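Local coordinates for protein aminotransferase, classes I and II (PDB 3H14) that probably catalyses the pyridoxal 5'-phosphate-dependent transfer of an amino group from L-aspartate to 2-oxoglutarate, giving oxaloacetate and L-glutamate, at residues Pro13-Val19 with Ala341-Asp347; Arg32-Met36 with Asp367-Leu372. All coordinates share one frame; numbering follows the deposited sequence.

Contact 1: Pro13-Val19 with Ala341-Asp347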
ATOM      1  N   PRO A  13       1.062  15.432  10.431  1.00 34.17           N
ATOM      2  CA  PRO A  13       0.663  15.822   9.056  1.00 34.49           C
ATOM      3  C   PRO A  13       1.636  15.226   8.050  1.00 34.26           C
ATOM      4  O   PRO A  13       2.827  15.140   8.344  1.00 34.11           O
ATOM      5  CB  PRO A  13       0.798  17.338   9.060  1.00 34.49           C
ATOM      6  CG  PRO A  13       1.867  17.597  10.030  1.00 34.94           C
ATOM      7  CD  PRO A  13       1.692  16.548  11.142  1.00 34.46           C
ATOM      8  N   PHE A  14       1.135  14.809   6.895  1.00 34.03           N
ATOM      9  CA  PHE A  14       1.950  14.092   5.934  1.00 34.89           C
ATOM     10  C   PHE A  14       2.861  15.054   5.208  1.00 35.27           C
ATOM     11  O   PHE A  14       2.405  16.038   4.638  1.00 34.06           O
ATOM     12  CB  PHE A  14       1.084  13.306   4.953  1.00 35.76           C
ATOM     13  CG  PHE A  14       0.489  12.043   5.543  1.00 36.57           C
ATOM     14  CD1 PHE A  14       1.093  11.400   6.635  1.00 38.05           C
ATOM     15  CD2 PHE A  14      -0.654  11.491   4.998  1.00 38.48           C
ATOM     16  CE1 PHE A  14       0.545  10.239   7.177  1.00 38.41           C
ATOM     17  CE2 PHE A  14      -1.192  10.333   5.517  1.00 37.97           C
ATOM     18  CZ  PHE A  14      -0.592   9.705   6.614  1.00 37.52           C
ATOM     19  N   ILE A  15       4.153  14.755   5.261  1.00 36.11           N
ATOM     20  CA  ILE A  15       5.185  15.610   4.689  1.00 37.63           C
ATOM     21  C   ILE A  15       4.947  15.804   3.207  1.00 38.28           C
ATOM     22  O   ILE A  15       5.328  16.845   2.665  1.00 38.65           O
ATOM     23  CB  ILE A  15       6.626  15.026   4.933  1.00 37.58           C
ATOM     24  CG1 ILE A  15       6.969  14.987   6.433  1.00 38.51           C
ATOM     25  CG2 ILE A  15       7.675  15.794   4.165  1.00 37.64           C
ATOM     26  CD1 ILE A  15       6.797  16.315   7.153  1.00 40.42           C
ATOM     27  N   VAL A  16       4.299  14.826   2.552  1.00 39.19           N
ATOM     28  CA  VAL A  16       4.079  14.899   1.099  1.00 40.32           C
ATOM     29  C   VAL A  16       3.138  16.041   0.682  1.00 41.17           C
ATOM     30  O   VAL A  16       3.079  16.396  -0.497  1.00 40.45           O
ATOM     31  CB  VAL A  16       3.612  13.537   0.495  1.00 39.72           C
ATOM     32  CG1 VAL A  16       2.181  13.190   0.893  1.00 39.16           C
ATOM     33  CG2 VAL A  16       3.789  13.534  -1.047  1.00 39.23           C
HETATM   34  N   MSE A  17       2.443  16.632   1.658  1.00 42.48           N
HETATM   35  CA  MSE A  17       1.497  17.727   1.418  1.00 43.15           C
HETATM   36  C   MSE A  17       2.185  18.988   0.901  1.00 42.39           C
HETATM   37  O   MSE A  17       1.607  19.716   0.105  1.00 42.06           O
HETATM   38  CB  MSE A  17       0.717  18.049   2.701  1.00 45.73           C
HETATM   39  CG  MSE A  17      -0.108  16.865   3.253  1.00 51.00           C
HETATM   40 SE   MSE A  17      -1.558  16.363   2.054  1.00 68.17          SE
HETATM   41  CE  MSE A  17      -1.851  14.464   2.499  1.00 56.06           C
ATOM     42  N   ASP A  18       3.411  19.249   1.336  1.00 41.39           N
ATOM     43  CA  ASP A  18       4.192  20.362   0.762  1.00 41.09           C
ATOM     44  C   ASP A  18       4.288  20.260  -0.779  1.00 40.32           C
ATOM     45  O   ASP A  18       3.954  21.207  -1.482  1.00 39.26           O
ATOM     46  CB  ASP A  18       5.622  20.414   1.309  1.00 41.33           C
ATOM     47  CG  ASP A  18       5.698  20.725   2.795  1.00 43.72           C
ATOM     48  OD1 ASP A  18       4.661  20.667   3.521  1.00 46.18           O
ATOM     49  OD2 ASP A  18       6.845  20.986   3.234  1.00 45.07           O
ATOM     50  N   VAL A  19       4.755  19.115  -1.282  1.00 39.87           N
ATOM     51  CA  VAL A  19       4.936  18.924  -2.731  1.00 39.75           C
ATOM     52  C   VAL A  19       3.596  18.893  -3.486  1.00 39.19           C
ATOM     53  O   VAL A  19       3.468  19.536  -4.510  1.00 36.98           O
ATOM     54  CB  VAL A  19       5.790  17.664  -3.083  1.00 40.13           C
ATOM     55  CG1 VAL A  19       5.051  16.372  -2.775  1.00 39.99           C
ATOM     56  CG2 VAL A  19       6.196  17.682  -4.564  1.00 40.33           C
ATOM     57  N   ALA A 341       7.036  15.839  -9.547  1.00 16.37           N
ATOM     58  CA  ALA A 341       6.640  15.677  -8.140  1.00 16.92           C
ATOM     59  C   ALA A 341       7.055  14.304  -7.658  1.00 15.76           C
ATOM     60  O   ALA A 341       6.759  13.351  -8.290  1.00 15.88           O
ATOM     61  CB  ALA A 341       5.105  15.857  -7.958  1.00 16.17           C
ATOM     62  N   VAL A 342       7.813  14.266  -6.578  1.00 16.37           N
ATOM     63  CA  VAL A 342       8.263  13.031  -5.957  1.00 16.84           C
ATOM     64  C   VAL A 342       8.038  13.166  -4.462  1.00 16.53           C
ATOM     65  O   VAL A 342       7.836  14.272  -3.964  1.00 17.10           O
ATOM     66  CB  VAL A 342       9.748  12.721  -6.289  1.00 17.10           C
ATOM     67  CG1 VAL A 342       9.956  12.704  -7.829  1.00 17.15           C
ATOM     68  CG2 VAL A 342      10.674  13.688  -5.595  1.00 14.62           C
ATOM     69  N   THR A 343       8.108  12.057  -3.725  1.00 18.28           N
ATOM     70  CA  THR A 343       7.769  12.065  -2.300  1.00 18.87           C
ATOM     71  C   THR A 343       8.991  11.870  -1.412  1.00 18.57           C
ATOM     72  O   THR A 343       9.671  10.864  -1.540  1.00 17.77           O
ATOM     73  CB  THR A 343       6.814  10.909  -1.955  1.00 19.69           C
ATOM     74  OG1 THR A 343       5.646  10.990  -2.802  1.00 25.45           O
ATOM     75  CG2 THR A 343       6.409  11.010  -0.487  1.00 19.53           C
ATOM     76  N   PRO A 344       9.228  12.786  -0.478  1.00 17.92           N
ATOM     77  CA  PRO A 344      10.327  12.542   0.437  1.00 18.76           C
ATOM     78  C   PRO A 344      10.094  11.280   1.282  1.00 19.44           C
ATOM     79  O   PRO A 344       8.942  10.932   1.569  1.00 19.30           O
ATOM     80  CB  PRO A 344      10.321  13.764   1.342  1.00 19.08           C
ATOM     81  CG  PRO A 344       9.517  14.764   0.673  1.00 18.05           C
ATOM     82  CD  PRO A 344       8.590  14.090  -0.239  1.00 18.46           C
ATOM     83  N   GLY A 345      11.179  10.621   1.683  1.00 18.79           N
ATOM     84  CA  GLY A 345      11.097   9.414   2.463  1.00 19.64           C
ATOM     85  C   GLY A 345      10.633   9.553   3.903  1.00 19.71           C
ATOM     86  O   GLY A 345      10.266   8.540   4.507  1.00 20.29           O
ATOM     87  N   LEU A 346      10.617  10.779   4.451  1.00 20.61           N
ATOM     88  CA  LEU A 346      10.317  10.980   5.872  0.50 21.21           C
ATOM     89  C   LEU A 346       8.967  10.388   6.335  1.00 21.64           C
ATOM     90  O   LEU A 346       8.889   9.856   7.449  1.00 22.20           O
ATOM     91  CB  LEU A 346      10.394  12.457   6.249  0.50 21.75           C
ATOM     92  CG  LEU A 346      11.798  13.056   6.212  0.50 22.61           C
ATOM     93  CD1 LEU A 346      12.023  13.764   4.858  0.50 21.89           C
ATOM     94  CD2 LEU A 346      12.003  14.006   7.370  0.50 24.22           C
ATOM     95  N   ASP A 347       7.934  10.447   5.489  1.00 21.21           N
ATOM     96  CA  ASP A 347       6.610   9.846   5.833  1.00 21.58           C
ATOM     97  C   ASP A 347       6.685   8.347   6.064  1.00 20.72           C
ATOM     98  O   ASP A 347       5.874   7.804   6.821  1.00 21.91           O
ATOM     99  CB  ASP A 347       5.566  10.074   4.728  1.00 21.79           C
ATOM    100  CG  ASP A 347       5.010  11.511   4.684  1.00 24.14           C
ATOM    101  OD1 ASP A 347       4.888  12.178   5.772  1.00 25.70           O
ATOM    102  OD2 ASP A 347       4.679  11.955   3.536  1.00 21.27           O
TER
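The carboxylate of Asp-347 is gripped by two successive backbone N-H groups, those of Ile-15 and Val-16. Ile-15 N gives the stronger bond, 2.7 Å to Asp-347 OD1 with an N-H...O angle of 155°, and it meets the syn lone pair. Val-16 N reaches Asp-347 OD2 at 3.1 Å, also on the syn side but 16° out of the carboxylate plane and more bent, at 137°. With each oxygen held by its own donor, the rotation of the carboxylate is fixed. Both donors belong to the type I beta turn Phe-14 to Met-17 that leads into helix 17-28; their N-H groups point to the acid, while Met-17 N closes the turn on Phe-14 O. This would be expected to favour the charged form of the acid. Phe-14 CD1 also comes near Asp-347 OD1, the side chains crossing at about a right angle.

Apolar contacts continue from the carboxylate toward and along strand 340-344. Ile-15 lays CG2 against Pro-344 CG (4.1 Å), while its CG1 branch, lying beside its own backbone N, passes Leu-346 CB at 4.3 Å. Val-16 CG2, the branch anti to its backbone N, comes down on the Thr-343 side chain, 3.6 Å from OG1 and 3.7 Å from CG2. Three residues on, Val-19 spreads both methyls over the strand: CG2 meets Ala-341 CB at 4.0 Å, and CG1 packs on Val-342 O, a buried carbonyl with no hydrogen-bonding partner in the model.

Helix 327-338 adds Leu-335 against Val-19, and Arg-328 bridges to Asp-18. The arrangement is a type I turn with two successive N-H groups bound by an aspartate carboxylate, here fastening the N-terminal segment across strand 340-344 of the smaller sheet, as in the small domain of class I aminotransferases.

Contact 2: Arg32-Met36 with Asp367-Leu372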
ATOM      1  N   ARG A  32       2.745  22.164 -16.566  1.00 20.95           N
ATOM      2  CA  ARG A  32       2.397  20.758 -16.508  1.00 20.93           C
ATOM      3  C   ARG A  32       3.469  20.084 -15.671  1.00 20.92           C
ATOM      4  O   ARG A  32       4.667  20.196 -15.949  1.00 19.08           O
ATOM      5  CB  ARG A  32       2.258  20.126 -17.879  1.00 20.78           C
ATOM      6  CG  ARG A  32       2.071  18.601 -17.876  1.00 21.62           C
ATOM      7  CD  ARG A  32       1.612  18.133 -19.172  1.00 24.26           C
ATOM      8  NE  ARG A  32       1.637  16.677 -19.298  1.00 24.03           N
ATOM      9  CZ  ARG A  32       2.552  15.949 -19.912  1.00 27.43           C
ATOM     10  NH1 ARG A  32       3.611  16.503 -20.520  1.00 29.15           N
ATOM     11  NH2 ARG A  32       2.383  14.629 -19.960  1.00 27.78           N
ATOM     12  N   ILE A  33       3.010  19.419 -14.616  1.00 19.79           N
ATOM     13  CA  ILE A  33       3.873  18.682 -13.663  1.00 19.40           C
ATOM     14  C   ILE A  33       3.693  17.198 -13.894  1.00 19.26           C
ATOM     15  O   ILE A  33       2.565  16.742 -14.091  1.00 19.90           O
ATOM     16  CB  ILE A  33       3.451  19.041 -12.209  1.00 18.97           C
ATOM     17  CG1 ILE A  33       3.683  20.532 -11.940  1.00 19.51           C
ATOM     18  CG2 ILE A  33       4.186  18.188 -11.125  1.00 19.38           C
ATOM     19  CD1 ILE A  33       5.154  21.021 -12.199  1.00 17.97           C
ATOM     20  N   ILE A  34       4.779  16.427 -13.842  1.00 18.59           N
ATOM     21  CA  ILE A  34       4.698  14.984 -13.934  1.00 18.70           C
ATOM     22  C   ILE A  34       4.575  14.466 -12.488  1.00 18.75           C
ATOM     23  O   ILE A  34       5.394  14.760 -11.604  1.00 17.04           O
ATOM     24  CB  ILE A  34       5.892  14.355 -14.671  1.00 18.96           C
ATOM     25  CG1 ILE A  34       6.022  14.933 -16.091  1.00 18.27           C
ATOM     26  CG2 ILE A  34       5.728  12.825 -14.715  1.00 18.75           C
ATOM     27  CD1 ILE A  34       4.858  14.598 -17.009  1.00 18.35           C
ATOM     28  N   HIS A  35       3.508  13.709 -12.255  1.00 18.84           N
ATOM     29  CA  HIS A  35       3.090  13.347 -10.898  1.00 18.46           C
ATOM     30  C   HIS A  35       3.663  11.991 -10.610  1.00 18.81           C
ATOM     31  O   HIS A  35       3.111  10.999 -11.048  1.00 17.76           O
ATOM     32  CB  HIS A  35       1.574  13.359 -10.792  1.00 19.27           C
ATOM     33  CG  HIS A  35       1.020  14.729 -10.627  1.00 17.18           C
ATOM     34  ND1 HIS A  35       0.871  15.311  -9.395  1.00 19.83           N
ATOM     35  CD2 HIS A  35       0.638  15.658 -11.531  1.00 20.21           C
ATOM     36  CE1 HIS A  35       0.403  16.537  -9.540  1.00 22.88           C
ATOM     37  NE2 HIS A  35       0.266  16.777 -10.828  1.00 19.94           N
HETATM   38  N   MSE A  36       4.842  11.983  -9.978  1.00 19.78           N
HETATM   39  CA  MSE A  36       5.509  10.761  -9.504  1.00 23.23           C
HETATM   40  C   MSE A  36       5.460  10.622  -7.977  1.00 21.54           C
HETATM   41  O   MSE A  36       6.216   9.851  -7.386  1.00 20.95           O
HETATM   42  CB  MSE A  36       6.949  10.698 -10.039  1.00 23.32           C
HETATM   43  CG  MSE A  36       6.961  10.589 -11.521  1.00 26.51           C
HETATM   44 SE   MSE A  36       8.777  10.398 -12.268  1.00 36.09          SE
HETATM   45  CE  MSE A  36       8.321   9.391 -13.835  1.00 31.29           C
ATOM     46  N   ASP A 367       3.957   9.848 -19.741  1.00 25.45           N
ATOM     47  CA  ASP A 367       4.252  10.682 -18.552  1.00 24.73           C
ATOM     48  C   ASP A 367       5.589  10.247 -17.885  1.00 24.24           C
ATOM     49  O   ASP A 367       6.353  11.073 -17.443  1.00 23.69           O
ATOM     50  CB  ASP A 367       3.149  10.543 -17.496  1.00 24.89           C
ATOM     51  CG  ASP A 367       1.894  11.303 -17.844  1.00 27.00           C
ATOM     52  OD1 ASP A 367       1.623  11.441 -19.047  1.00 28.07           O
ATOM     53  OD2 ASP A 367       1.183  11.738 -16.906  1.00 26.39           O
ATOM     54  N   ILE A 368       5.802   8.942 -17.754  1.00 24.29           N
ATOM     55  CA  ILE A 368       7.038   8.401 -17.160  1.00 24.45           C
ATOM     56  C   ILE A 368       8.237   8.753 -18.054  1.00 25.36           C
ATOM     57  O   ILE A 368       9.241   9.265 -17.574  1.00 24.95           O
ATOM     58  CB  ILE A 368       6.927   6.872 -16.918  1.00 24.26           C
ATOM     59  CG1 ILE A 368       5.863   6.555 -15.845  1.00 24.36           C
ATOM     60  CG2 ILE A 368       8.263   6.249 -16.546  1.00 23.50           C
ATOM     61  CD1 ILE A 368       5.635   7.617 -14.784  1.00 23.54           C
ATOM     62  N   GLU A 369       8.106   8.521 -19.361  1.00 26.29           N
ATOM     63  CA  GLU A 369       9.145   8.933 -20.297  1.00 27.10           C
ATOM     64  C   GLU A 369       9.465  10.401 -20.109  1.00 25.56           C
ATOM     65  O   GLU A 369      10.619  10.771 -19.976  1.00 24.74           O
ATOM     66  CB  GLU A 369       8.729   8.652 -21.741  1.00 27.37           C
ATOM     67  CG  GLU A 369       8.733   7.177 -22.095  1.00 30.38           C
ATOM     68  CD  GLU A 369       8.264   6.855 -23.535  1.00 32.49           C
ATOM     69  OE1 GLU A 369       7.453   7.632 -24.117  1.00 38.58           O
ATOM     70  OE2 GLU A 369       8.691   5.778 -24.063  1.00 39.24           O
ATOM     71  N   GLU A 370       8.436  11.244 -20.098  1.00 24.70           N
ATOM     72  CA  GLU A 370       8.605  12.669 -19.845  1.00 23.34           C
ATOM     73  C   GLU A 370       9.243  12.990 -18.489  1.00 22.93           C
ATOM     74  O   GLU A 370      10.130  13.874 -18.385  1.00 21.60           O
ATOM     75  CB  GLU A 370       7.259  13.387 -19.980  1.00 24.16           C
ATOM     76  CG  GLU A 370       7.295  14.907 -19.805  1.00 23.80           C
ATOM     77  CD  GLU A 370       8.045  15.633 -20.914  1.00 25.18           C
ATOM     78  OE1 GLU A 370       8.000  15.170 -22.081  1.00 24.58           O
ATOM     79  OE2 GLU A 370       8.674  16.663 -20.610  1.00 22.12           O
ATOM     80  N   GLY A 371       8.815  12.285 -17.448  1.00 21.78           N
ATOM     81  CA  GLY A 371       9.395  12.497 -16.135  1.00 21.82           C
ATOM     82  C   GLY A 371      10.888  12.201 -16.087  1.00 20.49           C
ATOM     83  O   GLY A 371      11.664  12.941 -15.481  1.00 20.41           O
ATOM     84  N   LEU A 372      11.267  11.097 -16.695  1.00 21.92           N
ATOM     85  CA  LEU A 372      12.665  10.679 -16.728  1.00 22.55           C
ATOM     86  C   LEU A 372      13.533  11.648 -17.525  1.00 23.25           C
ATOM     87  O   LEU A 372      14.646  11.924 -17.111  1.00 24.36           O
ATOM     88  CB  LEU A 372      12.782   9.261 -17.238  1.00 23.33           C
ATOM     89  CG  LEU A 372      12.160   8.243 -16.280  1.00 21.47           C
ATOM     90  CD1 LEU A 372      12.063   6.912 -16.940  1.00 21.29           C
ATOM     91  CD2 LEU A 372      12.967   8.126 -14.989  1.00 23.53           C
TER
HETATM   92  O   HOH W   1       5.341  14.970 -22.528  1.00 27.61           O
HETATM   93  O   HOH W   2       1.681  13.403 -14.409  1.00 25.07           O
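With CG anti to its backbone N (chi1 172°) and the chain extended from CG to NE, Arg-32 carries its guanidinium out to helix 365-381, while Asp-367, with CG beside its own backbone N (chi1 -76°), presents OD1 to it. The resulting salt bridge is long: Arg-32 NH2 lies 3.4 Å from Asp-367 OD1. The oxygen approaches the guanidinium edge in plane, yet the two planes stand 79° apart, so the pairing rests on one oxygen rather than a two-pronged match.

Two waters add indirect links between the segments. One molecule accepts from Arg-32 NH1 (3.1 Å) and donates to Glu-370 OE1 (2.7 Å), whereas Glu-370 OE2 is bridged directly to Arg-374. A second accepts from His-35 N at 2.8 Å and donates to Asp-367 OD2 at 3.0 Å, coupling the strand backbone to the acid.

Beneath the charges, Ile-34 crosses Glu-370 at about a right angle, its CD1 3.7 Å from the aliphatic Glu-370 CG, and its CG2 lies 3.3 Å from Asp-367 O, which accepts the helix bond from Gly-371 N. Selenomethionine Met-36, extended beyond CG, drives CE to 3.4 Å from Ile-368 CD1, a tight carbon pair. Gly-371, having no side chain, lets both Ile-34 and Met-36 approach the helix backbone closely.

No direct hydrogen bond joins the segments. The single long ion pair and the water bridges are probably weak and adaptable, and the close fit of Ile-34 and Met-36 on the helix at Gly-371 likely carries most of the contact.

In the fold
From the N terminus, the chain runs through 13-19 into helix 17-28 and then strand 34-35, so the first halves of both contacts come early. Their partners arrive more than 300 residues later: 341-347 closes contact 1 across 321 intervening residues, and 367-372 closes contact 2 across 330. The segments alternate, so the two loops cross rather than nest. Contact 1 places the turn and first helix over strand 340-344; contact 2 sets edge strand 34-35 against helix 365-381. Their centres are about 17 Å apart, but they meet in the four-stranded sheet, where Ala-341 N lies 2.8 Å from Ile-34 O, a probable hydrogen bond between parallel neighbours.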